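PDB 3VC5: mandelate racemase/muconate lactonizing protein from Thermobispora bispora, which probably catalyses the magnesium-dependent dehydration of D-glucarate to 5-dehydro-4-deoxy-D-glucarate, as a member of the mandelate racemase/muconate lactonizing enzyme family. Local coordinates for residues A[165-170]-A[209-214]; A[236-241]-A[261-266]; A[283-288]-A[305-310]. All coordinates share one frame; numbering follows the deposited sequence.

Contact 1 of 3, residues A[165-170]-A[209-214]; sequences SAYLFY and KLKGGV. With PO4 (phosphate ion), chain B.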
loop_
_atom_site.group_PDB
_atom_site.type_symbol
_atom_site.label_atom_id
_atom_site.label_comp_id
_atom_site.label_asym_id
_atom_site.label_seq_id
_atom_site.Cartn_x
_atom_site.Cartn_y
_atom_site.Cartn_z
ATOM N N SER A 165 13.233 4.927 20.367
ATOM C CA SER A 165 13.041 5.602 21.652
ATOM C C SER A 165 13.558 4.755 22.812
ATOM O O SER A 165 13.697 3.520 22.713
ATOM C CB SER A 165 11.546 5.902 21.873
ATOM O OG SER A 165 10.813 4.684 21.905
ATOM N N ALA A 166 13.845 5.436 23.919
ATOM C CA ALA A 166 14.095 4.797 25.192
ATOM C C ALA A 166 12.741 4.455 25.809
ATOM O O ALA A 166 11.962 5.367 26.125
ATOM C CB ALA A 166 14.851 5.773 26.115
ATOM N N TYR A 167 12.477 3.164 25.988
ATOM C CA TYR A 167 11.171 2.685 26.470
ATOM C C TYR A 167 11.274 2.525 27.990
ATOM O O TYR A 167 11.746 1.516 28.494
ATOM C CB TYR A 167 10.787 1.356 25.823
ATOM C CG TYR A 167 9.282 1.147 25.690
ATOM C CD1 TYR A 167 8.382 1.696 26.606
ATOM C CD2 TYR A 167 8.774 0.355 24.654
ATOM C CE1 TYR A 167 7.006 1.507 26.462
ATOM C CE2 TYR A 167 7.380 0.163 24.500
ATOM C CZ TYR A 167 6.513 0.719 25.409
ATOM O OH TYR A 167 5.117 0.575 25.268
ATOM N N LEU A 168 10.886 3.571 28.712
ATOM C CA LEU A 168 10.981 3.565 30.161
ATOM C C LEU A 168 9.724 2.968 30.792
ATOM O O LEU A 168 8.564 3.186 30.320
ATOM C CB LEU A 168 11.190 4.987 30.689
ATOM C CG LEU A 168 12.263 5.864 30.029
ATOM C CD1 LEU A 168 12.373 7.236 30.729
ATOM C CD2 LEU A 168 13.639 5.150 30.044
ATOM N N PHE A 169 9.953 2.278 31.902
ATOM C CA PHE A 169 8.895 1.672 32.681
ATOM C C PHE A 169 9.138 1.915 34.145
ATOM O O PHE A 169 10.278 1.813 34.608
ATOM C CB PHE A 169 8.911 0.153 32.537
ATOM C CG PHE A 169 8.430 -0.359 31.192
ATOM C CD1 PHE A 169 9.269 -0.364 30.085
ATOM C CD2 PHE A 169 7.139 -0.863 31.056
ATOM C CE1 PHE A 169 8.828 -0.871 28.836
ATOM C CE2 PHE A 169 6.673 -1.359 29.803
ATOM C CZ PHE A 169 7.507 -1.354 28.705
ATOM N N TYR A 170 8.064 2.137 34.889
ATOM C CA TYR A 170 8.129 1.903 36.321
ATOM C C TYR A 170 8.365 0.409 36.523
ATOM O O TYR A 170 7.846 -0.416 35.766
ATOM C CB TYR A 170 6.841 2.343 37.006
ATOM C CG TYR A 170 6.558 3.814 36.903
ATOM C CD1 TYR A 170 7.210 4.731 37.741
ATOM C CD2 TYR A 170 5.598 4.295 36.023
ATOM C CE1 TYR A 170 6.934 6.079 37.667
ATOM C CE2 TYR A 170 5.303 5.649 35.954
ATOM C CZ TYR A 170 5.974 6.539 36.785
ATOM O OH TYR A 170 5.685 7.887 36.726
ATOM N N LYS A 209 10.066 7.496 25.867
ATOM C CA LYS A 209 8.684 7.119 26.114
ATOM C C LYS A 209 8.572 6.633 27.547
ATOM O O LYS A 209 9.432 5.901 28.028
ATOM C CB LYS A 209 8.288 5.979 25.176
ATOM C CG LYS A 209 6.903 5.455 25.380
ATOM C CD LYS A 209 6.622 4.346 24.390
ATOM C CE LYS A 209 5.123 4.058 24.460
ATOM N NZ LYS A 209 4.692 3.014 23.570
ATOM N N LEU A 210 7.516 7.038 28.239
ATOM C CA LEU A 210 7.238 6.497 29.556
ATOM C C LEU A 210 5.978 5.685 29.513
ATOM O O LEU A 210 4.906 6.212 29.132
ATOM C CB LEU A 210 7.071 7.628 30.585
ATOM C CG LEU A 210 6.703 7.217 32.027
ATOM C CD1 LEU A 210 7.709 6.220 32.635
ATOM C CD2 LEU A 210 6.545 8.437 32.948
ATOM N N LYS A 211 6.082 4.421 29.936
ATOM C CA LYS A 211 4.907 3.572 30.136
ATOM C C LYS A 211 4.184 4.031 31.389
ATOM O O LYS A 211 4.753 3.974 32.476
ATOM C CB LYS A 211 5.344 2.107 30.331
ATOM C CG LYS A 211 4.199 1.117 30.366
ATOM C CD LYS A 211 3.491 1.116 28.993
ATOM C CE LYS A 211 3.497 -0.200 28.339
ATOM N NZ LYS A 211 2.786 -0.063 27.008
ATOM N N GLY A 212 2.917 4.441 31.242
ATOM C CA GLY A 212 2.125 4.889 32.400
ATOM C C GLY A 212 0.937 3.973 32.722
ATOM O O GLY A 212 0.951 2.765 32.392
ATOM N N GLY A 213 -0.088 4.537 33.364
ATOM C CA GLY A 213 -1.257 3.779 33.811
ATOM C C GLY A 213 -0.935 2.927 35.032
ATOM O O GLY A 213 -1.632 1.959 35.342
ATOM N N VAL A 214 0.145 3.283 35.721
ATOM C CA VAL A 214 0.630 2.521 36.855
ATOM C C VAL A 214 0.396 3.292 38.151
ATOM O O VAL A 214 -0.141 2.742 39.121
ATOM C CB VAL A 214 2.139 2.245 36.675
ATOM C CG1 VAL A 214 2.740 1.576 37.921
ATOM C CG2 VAL A 214 2.375 1.408 35.417
HETATM P P PO4 B . 3.879 -3.865 27.044
HETATM O O1 PO4 B . 3.612 -3.740 28.494
HETATM O O2 PO4 B . 5.306 -4.359 26.945
HETATM O O3 PO4 B . 2.980 -4.843 26.412
HETATM O O4 PO4 B . 3.709 -2.566 26.441
HETATM O O HOH W 1 5.583 1.696 33.794
#
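Tyr167 and Lys209 rise side by side from the paired parallel strands of segments 165-170 and 209-214, the first beta-alpha-beta unit of the enolase-superfamily barrel, with helix 189-203 as its crossover. The lysine runs fully extended, which carries its CD over one face of the tyrosine ring, 3.8 Å from the centroid and 22° off the normal. Its ammonium then reaches the phenol: Lys209 NZ donates to Tyr167 OH at 3.0 Å. Lys211 takes a different path to the same oxygen. Its chain bends at chi2 (64°) and at an unusual chi3 of 121°, bringing Lys211 NZ to the ring edge, where it too donates to Tyr167 OH. Tyrosine suits this place because one hydroxyl accepts from two ammonium groups while the ring carries aliphatic chain on its face. The opposite face of Tyr167 meets CZ of Phe169, whose own ring lies against the start of the Lys211 chain, with Phe169 CD2 3.5 Å from Lys211 CB. Both lysines have acidic mates as well, Glu264 and Asp365 for Lys209 and Asp239 for Lys211. The other sheet face is apolar: Leu168 and Leu210 pack against helices 189-203 and 217-230. A water joins Tyr170 N to Lys211 O. Lys211 is the predicted proton acceptor, and its NZ donates to O4 of the bound phosphate at 2.7 Å.

Contact 2 of 3, residues A[236-241]-A[261-266]; sequences LRLDPN and EYLEDP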
loop_
_atom_site.group_PDB
_atom_site.type_symbol
_atom_site.label_atom_id
_atom_site.label_comp_id
_atom_site.label_asym_id
_atom_site.label_seq_id
_atom_site.Cartn_x
_atom_site.Cartn_y
_atom_site.Cartn_z
ATOM N N LEU A 236 9.275 13.589 24.024
ATOM C CA LEU A 236 8.764 12.759 25.117
ATOM C C LEU A 236 7.386 12.232 24.801
ATOM O O LEU A 236 6.575 12.958 24.225
ATOM C CB LEU A 236 8.657 13.572 26.411
ATOM C CG LEU A 236 9.937 14.220 26.935
ATOM C CD1 LEU A 236 9.656 14.940 28.248
ATOM C CD2 LEU A 236 11.029 13.194 27.112
ATOM N N ARG A 237 7.112 10.981 25.185
ATOM C CA ARG A 237 5.773 10.399 24.993
ATOM C C ARG A 237 5.341 9.799 26.305
ATOM O O ARG A 237 6.179 9.377 27.076
ATOM C CB ARG A 237 5.832 9.263 23.957
ATOM C CG ARG A 237 6.472 9.644 22.625
ATOM C CD ARG A 237 7.154 8.400 21.986
ATOM N NE ARG A 237 7.636 8.724 20.669
ATOM C CZ ARG A 237 8.115 7.849 19.796
ATOM N NH1 ARG A 237 8.485 8.292 18.597
ATOM N NH2 ARG A 237 8.243 6.550 20.120
ATOM N N LEU A 238 4.028 9.736 26.545
ATOM C CA LEU A 238 3.482 9.109 27.739
ATOM C C LEU A 238 2.384 8.160 27.292
ATOM O O LEU A 238 1.537 8.554 26.477
ATOM C CB LEU A 238 2.908 10.162 28.695
ATOM C CG LEU A 238 2.200 9.660 29.972
ATOM C CD1 LEU A 238 3.116 8.815 30.851
ATOM C CD2 LEU A 238 1.645 10.853 30.775
ATOM N N ASP A 239 2.391 6.931 27.827
ATOM C CA ASP A 239 1.523 5.856 27.329
ATOM C C ASP A 239 0.769 5.144 28.471
ATOM O O ASP A 239 1.248 4.146 28.999
ATOM C CB ASP A 239 2.387 4.843 26.553
ATOM C CG ASP A 239 1.590 3.672 26.034
ATOM O OD1 ASP A 239 0.331 3.743 25.972
ATOM O OD2 ASP A 239 2.236 2.663 25.683
ATOM N N PRO A 240 -0.428 5.646 28.843
ATOM C CA PRO A 240 -1.175 5.000 29.923
ATOM C C PRO A 240 -2.004 3.751 29.531
ATOM O O PRO A 240 -2.694 3.197 30.386
ATOM C CB PRO A 240 -2.107 6.117 30.439
ATOM C CG PRO A 240 -1.680 7.363 29.759
ATOM C CD PRO A 240 -0.985 6.968 28.504
ATOM N N ASN A 241 -1.929 3.302 28.273
ATOM C CA ASN A 241 -2.695 2.138 27.822
ATOM C C ASN A 241 -4.169 2.175 28.263
ATOM O O ASN A 241 -4.702 1.179 28.771
ATOM C CB ASN A 241 -2.040 0.815 28.245
ATOM C CG ASN A 241 -0.817 0.484 27.428
ATOM O OD1 ASN A 241 0.313 0.518 27.945
ATOM N ND2 ASN A 241 -1.017 0.140 26.140
ATOM N N GLU A 261 5.610 14.900 22.491
ATOM C CA GLU A 261 5.563 14.629 21.052
ATOM C C GLU A 261 4.138 14.141 20.740
ATOM O O GLU A 261 3.521 14.553 19.748
ATOM C CB GLU A 261 6.601 13.548 20.689
ATOM C CG GLU A 261 6.649 13.163 19.219
ATOM C CD GLU A 261 7.629 12.032 18.935
ATOM O OE1 GLU A 261 8.012 11.301 19.882
ATOM O OE2 GLU A 261 8.029 11.873 17.750
ATOM N N TYR A 262 3.629 13.252 21.596
ATOM C CA TYR A 262 2.249 12.764 21.513
ATOM C C TYR A 262 1.823 12.097 22.824
ATOM O O TYR A 262 2.680 11.682 23.634
ATOM C CB TYR A 262 2.010 11.848 20.284
ATOM C CG TYR A 262 2.882 10.620 20.076
ATOM C CD1 TYR A 262 3.767 10.558 18.983
ATOM C CD2 TYR A 262 2.799 9.497 20.921
ATOM C CE1 TYR A 262 4.531 9.442 18.748
ATOM C CE2 TYR A 262 3.598 8.356 20.691
ATOM C CZ TYR A 262 4.446 8.344 19.587
ATOM O OH TYR A 262 5.239 7.248 19.303
ATOM N N LEU A 263 0.510 12.027 23.050
ATOM C CA LEU A 263 -0.046 11.357 24.221
ATOM C C LEU A 263 -0.680 10.055 23.689
ATOM O O LEU A 263 -1.606 10.090 22.891
ATOM C CB LEU A 263 -1.084 12.265 24.925
ATOM C CG LEU A 263 -1.869 11.692 26.108
ATOM C CD1 LEU A 263 -0.904 11.188 27.211
ATOM C CD2 LEU A 263 -2.881 12.732 26.676
ATOM N N GLU A 264 -0.183 8.915 24.140
ATOM C CA GLU A 264 -0.517 7.633 23.526
ATOM C C GLU A 264 -1.581 6.909 24.346
ATOM O O GLU A 264 -1.382 6.652 25.535
ATOM C CB GLU A 264 0.764 6.796 23.499
ATOM C CG GLU A 264 0.656 5.497 22.783
ATOM C CD GLU A 264 2.013 4.818 22.706
ATOM O OE1 GLU A 264 3.014 5.521 22.502
ATOM O OE2 GLU A 264 2.074 3.593 22.841
ATOM N N ASP A 265 -2.734 6.614 23.732
ATOM C CA ASP A 265 -3.791 5.852 24.425
ATOM C C ASP A 265 -4.112 6.307 25.842
ATOM O O ASP A 265 -4.062 5.521 26.788
ATOM C CB ASP A 265 -3.430 4.368 24.433
ATOM C CG ASP A 265 -3.588 3.765 23.049
ATOM O OD1 ASP A 265 -4.648 4.062 22.407
ATOM O OD2 ASP A 265 -2.662 3.060 22.589
ATOM N N PRO A 266 -4.468 7.594 26.001
ATOM C CA PRO A 266 -4.854 7.981 27.369
ATOM C C PRO A 266 -6.151 7.291 27.866
ATOM O O PRO A 266 -6.292 7.030 29.060
ATOM C CB PRO A 266 -5.054 9.500 27.249
ATOM C CG PRO A 266 -5.297 9.741 25.797
ATOM C CD PRO A 266 -4.460 8.736 25.073
HETATM O O HOH W 2 -0.459 2.362 23.878
#
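Arg237 and Glu261 form the salt bridge of this contact, their side chains running alongside each other. Arg237 NE gives a nearly straight bond of 2.7 Å to Glu261 OE1; the oxygen lies close to the guanidinium plane, yet is approached from above its own carboxylate plane. A weak second bond comes from Arg237 NH1, whereas Glu261 OE2 turns to His362 and Arg237 NH2 to Asp365.

Aromatic packing adds to this grip. Tyr262 takes the crowded position between backbone N and carbonyl carbon (chi1 55°), and its ring receives Arg237 CG over one face, 4.0 Å from the centroid. Its hydroxyl sits over the centre of the guanidinium, Tyr262 OH to Arg237 CZ 3.0 Å, and bonds to Ser336. With Arg237 replaced by alanine, Glu261 OE1 would probably lose its ionic mate and one face of the Tyr262 ring its cover.

Backbone bonds from Glu261 N to Leu236 O and from Glu264 N to Leu238 O tie these parallel strands, neighbours in the barrel joined through helix 246-255. Between them Leu238 N and Tyr262 O are buried without partners. On the apolar face, Leu238 CB meets Leu263 CD1 at 4.2 Å.

Acidic groups gather at the C-terminal ends, where Asp239 and Glu264 are magnesium ligands, although this chain holds no metal. Asp239 OD2 lies 3.0 Å from Glu264 OE2, a closeness suited to sharing a cation; salt bridges from Lys211 to Asp239 and Lys209 to Glu264 probably offset the repulsion. Asp239 OD1 also accepts from Asn241 N in an Asx turn. A water lies 2.6 Å from both Asp239 OD1 and Asp265 OD2, while Asp265 OD1 bonds to Thr286.

Contact 3 of 3, residues A[283-288]-A[305-310]; sequences PLATNM and IGVLLI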
loop_
_atom_site.group_PDB
_atom_site.type_symbol
_atom_site.label_atom_id
_atom_site.label_comp_id
_atom_site.label_asym_id
_atom_site.label_seq_id
_atom_site.Cartn_x
_atom_site.Cartn_y
_atom_site.Cartn_z
ATOM N N PRO A 283 -0.984 15.887 19.641
ATOM C CA PRO A 283 -1.637 14.741 18.987
ATOM C C PRO A 283 -1.766 13.530 19.919
ATOM O O PRO A 283 -0.921 13.339 20.814
ATOM C CB PRO A 283 -0.689 14.377 17.853
ATOM C CG PRO A 283 0.308 15.507 17.718
ATOM C CD PRO A 283 0.316 16.248 19.033
ATOM N N LEU A 284 -2.813 12.728 19.723
ATOM C CA LEU A 284 -2.925 11.427 20.385
ATOM C C LEU A 284 -2.379 10.358 19.437
ATOM O O LEU A 284 -2.409 10.527 18.202
ATOM C CB LEU A 284 -4.381 11.087 20.690
ATOM C CG LEU A 284 -5.106 12.063 21.623
ATOM C CD1 LEU A 284 -6.435 11.445 22.101
ATOM C CD2 LEU A 284 -4.231 12.474 22.807
ATOM N N ALA A 285 -1.875 9.266 20.024
ATOM C CA ALA A 285 -1.420 8.115 19.267
ATOM C C ALA A 285 -2.141 6.888 19.786
ATOM O O ALA A 285 -2.671 6.894 20.899
ATOM C CB ALA A 285 0.097 7.929 19.470
ATOM N N THR A 286 -2.110 5.793 19.020
ATOM C CA THR A 286 -2.696 4.563 19.544
ATOM C C THR A 286 -1.983 3.315 19.027
ATOM O O THR A 286 -1.463 3.302 17.877
ATOM C CB THR A 286 -4.217 4.447 19.180
ATOM O OG1 THR A 286 -4.816 3.439 20.000
ATOM C CG2 THR A 286 -4.404 4.087 17.722
ATOM N N ASN A 287 -2.004 2.270 19.859
ATOM C CA ASN A 287 -1.903 0.889 19.361
ATOM C C ASN A 287 -2.980 0.030 20.023
ATOM O O ASN A 287 -2.774 -1.169 20.259
ATOM C CB ASN A 287 -0.514 0.282 19.615
ATOM C CG ASN A 287 -0.048 0.421 21.073
ATOM O OD1 ASN A 287 0.814 1.248 21.359
ATOM N ND2 ASN A 287 -0.577 -0.407 21.984
ATOM N N MET A 288 -4.145 0.648 20.294
ATOM C CA MET A 288 -5.254 -0.041 20.981
ATOM C C MET A 288 -6.576 0.123 20.299
ATOM O O MET A 288 -7.293 -0.861 20.205
ATOM C CB MET A 288 -5.405 0.381 22.462
ATOM C CG MET A 288 -4.160 0.023 23.292
ATOM S SD MET A 288 -4.283 0.594 25.015
ATOM C CE MET A 288 -5.547 -0.490 25.690
ATOM N N ILE A 305 -7.023 9.884 16.618
ATOM C CA ILE A 305 -5.551 9.936 16.638
ATOM C C ILE A 305 -4.986 10.837 15.563
ATOM O O ILE A 305 -5.589 11.037 14.507
ATOM C CB ILE A 305 -4.905 8.558 16.480
ATOM C CG1 ILE A 305 -5.239 7.997 15.088
ATOM C CG2 ILE A 305 -5.305 7.634 17.658
ATOM C CD1 ILE A 305 -4.624 6.629 14.763
ATOM N N GLY A 306 -3.793 11.359 15.852
ATOM C CA GLY A 306 -2.973 11.998 14.871
ATOM C C GLY A 306 -1.799 11.102 14.499
ATOM O O GLY A 306 -1.133 11.362 13.486
ATOM N N VAL A 307 -1.525 10.069 15.314
ATOM C CA VAL A 307 -0.373 9.176 15.113
ATOM C C VAL A 307 -0.806 7.718 15.313
ATOM O O VAL A 307 -1.382 7.379 16.356
ATOM C CB VAL A 307 0.767 9.486 16.106
ATOM C CG1 VAL A 307 1.956 8.566 15.847
ATOM C CG2 VAL A 307 1.191 10.957 16.007
ATOM N N LEU A 308 -0.542 6.866 14.322
ATOM C CA LEU A 308 -0.771 5.421 14.451
ATOM C C LEU A 308 0.586 4.748 14.736
ATOM O O LEU A 308 1.550 4.997 14.002
ATOM C CB LEU A 308 -1.328 4.821 13.149
ATOM C CG LEU A 308 -1.548 3.310 13.189
ATOM C CD1 LEU A 308 -2.583 2.956 14.282
ATOM C CD2 LEU A 308 -2.002 2.816 11.806
ATOM N N LEU A 309 0.657 3.899 15.762
ATOM C CA LEU A 309 1.841 3.041 15.945
ATOM C C LEU A 309 1.539 1.791 15.130
ATOM O O LEU A 309 0.667 0.999 15.489
ATOM C CB LEU A 309 2.051 2.670 17.421
ATOM C CG LEU A 309 2.809 3.706 18.271
ATOM C CD1 LEU A 309 1.988 4.993 18.504
ATOM C CD2 LEU A 309 3.226 3.099 19.600
ATOM N N ILE A 310 2.218 1.644 14.005
ATOM C CA ILE A 310 2.092 0.442 13.186
ATOM C C ILE A 310 2.874 -0.687 13.894
ATOM O O ILE A 310 3.737 -0.441 14.761
ATOM C CB ILE A 310 2.677 0.723 11.783
ATOM C CG1 ILE A 310 2.186 -0.284 10.746
ATOM C CG2 ILE A 310 4.207 0.700 11.802
ATOM C CD1 ILE A 310 0.678 -0.164 10.496
#
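Thr286 and Ile305 cross at about a right angle, methyl against methyl, with Thr286 CG2 3.7 Å from Ile305 CG2. Thr286 lies on strand 284-286 and Ile305 just before strand 307-310, the two parallel strands of a beta-alpha-beta unit of the barrel linked by helix 296-302. A chi1 of -165° sets Thr286 OG1 anti to the backbone N and leaves CG2 to face the isoleucine. Threonine serves both ends here: the hydroxyl accepts from Met288 N in an ST turn and bonds to Asp265, while the methyl packs.

On the opposite sheet face Ala285 is small enough for close pairing with Val307, their CB atoms 3.8 Å apart. Leu309 CD1 is a further neighbour, 3.6 Å from Ala285 CB. Gly306 suits its place because a side chain there would probably crowd Pro283 CB. Leu284 O accepts from both Gly306 N and Val307 N, and Leu309 N donates to Thr286 O at 3.1 Å, continuing the ladder.

At the C-terminal end Asn287, a magnesium ligand although no metal is bound in this chain, crosses Leu309 obliquely. The leucine places a methyl beside the amide oxygen, Leu309 CD2 lying 3.5 Å from Asn287 OD1.

All three contacts are largely buried and join parallel neighbours of one barrel sheet. Contacts 1 and 2 share a border, since strands 208-211 and 236-239 are adjacent; contacts 2 and 3 share another, through strands 262-264 and 284-286. Only contact 3 has an exposed member, Pro283, at its N-terminal end. Chemistry changes round the barrel: contact 1 supplies lysines and aromatic rings, contact 2 supplies carboxylates, and contact 3 is mainly apolar apart from Asn287 and Thr286. Charges meet across the border of contacts 1 and 2, where Lys209 NZ lies 2.8 Å from Glu264 OE2 in a salt bridge; across that of contacts 2 and 3, Glu264 and Asn287 bring two metal ligands together.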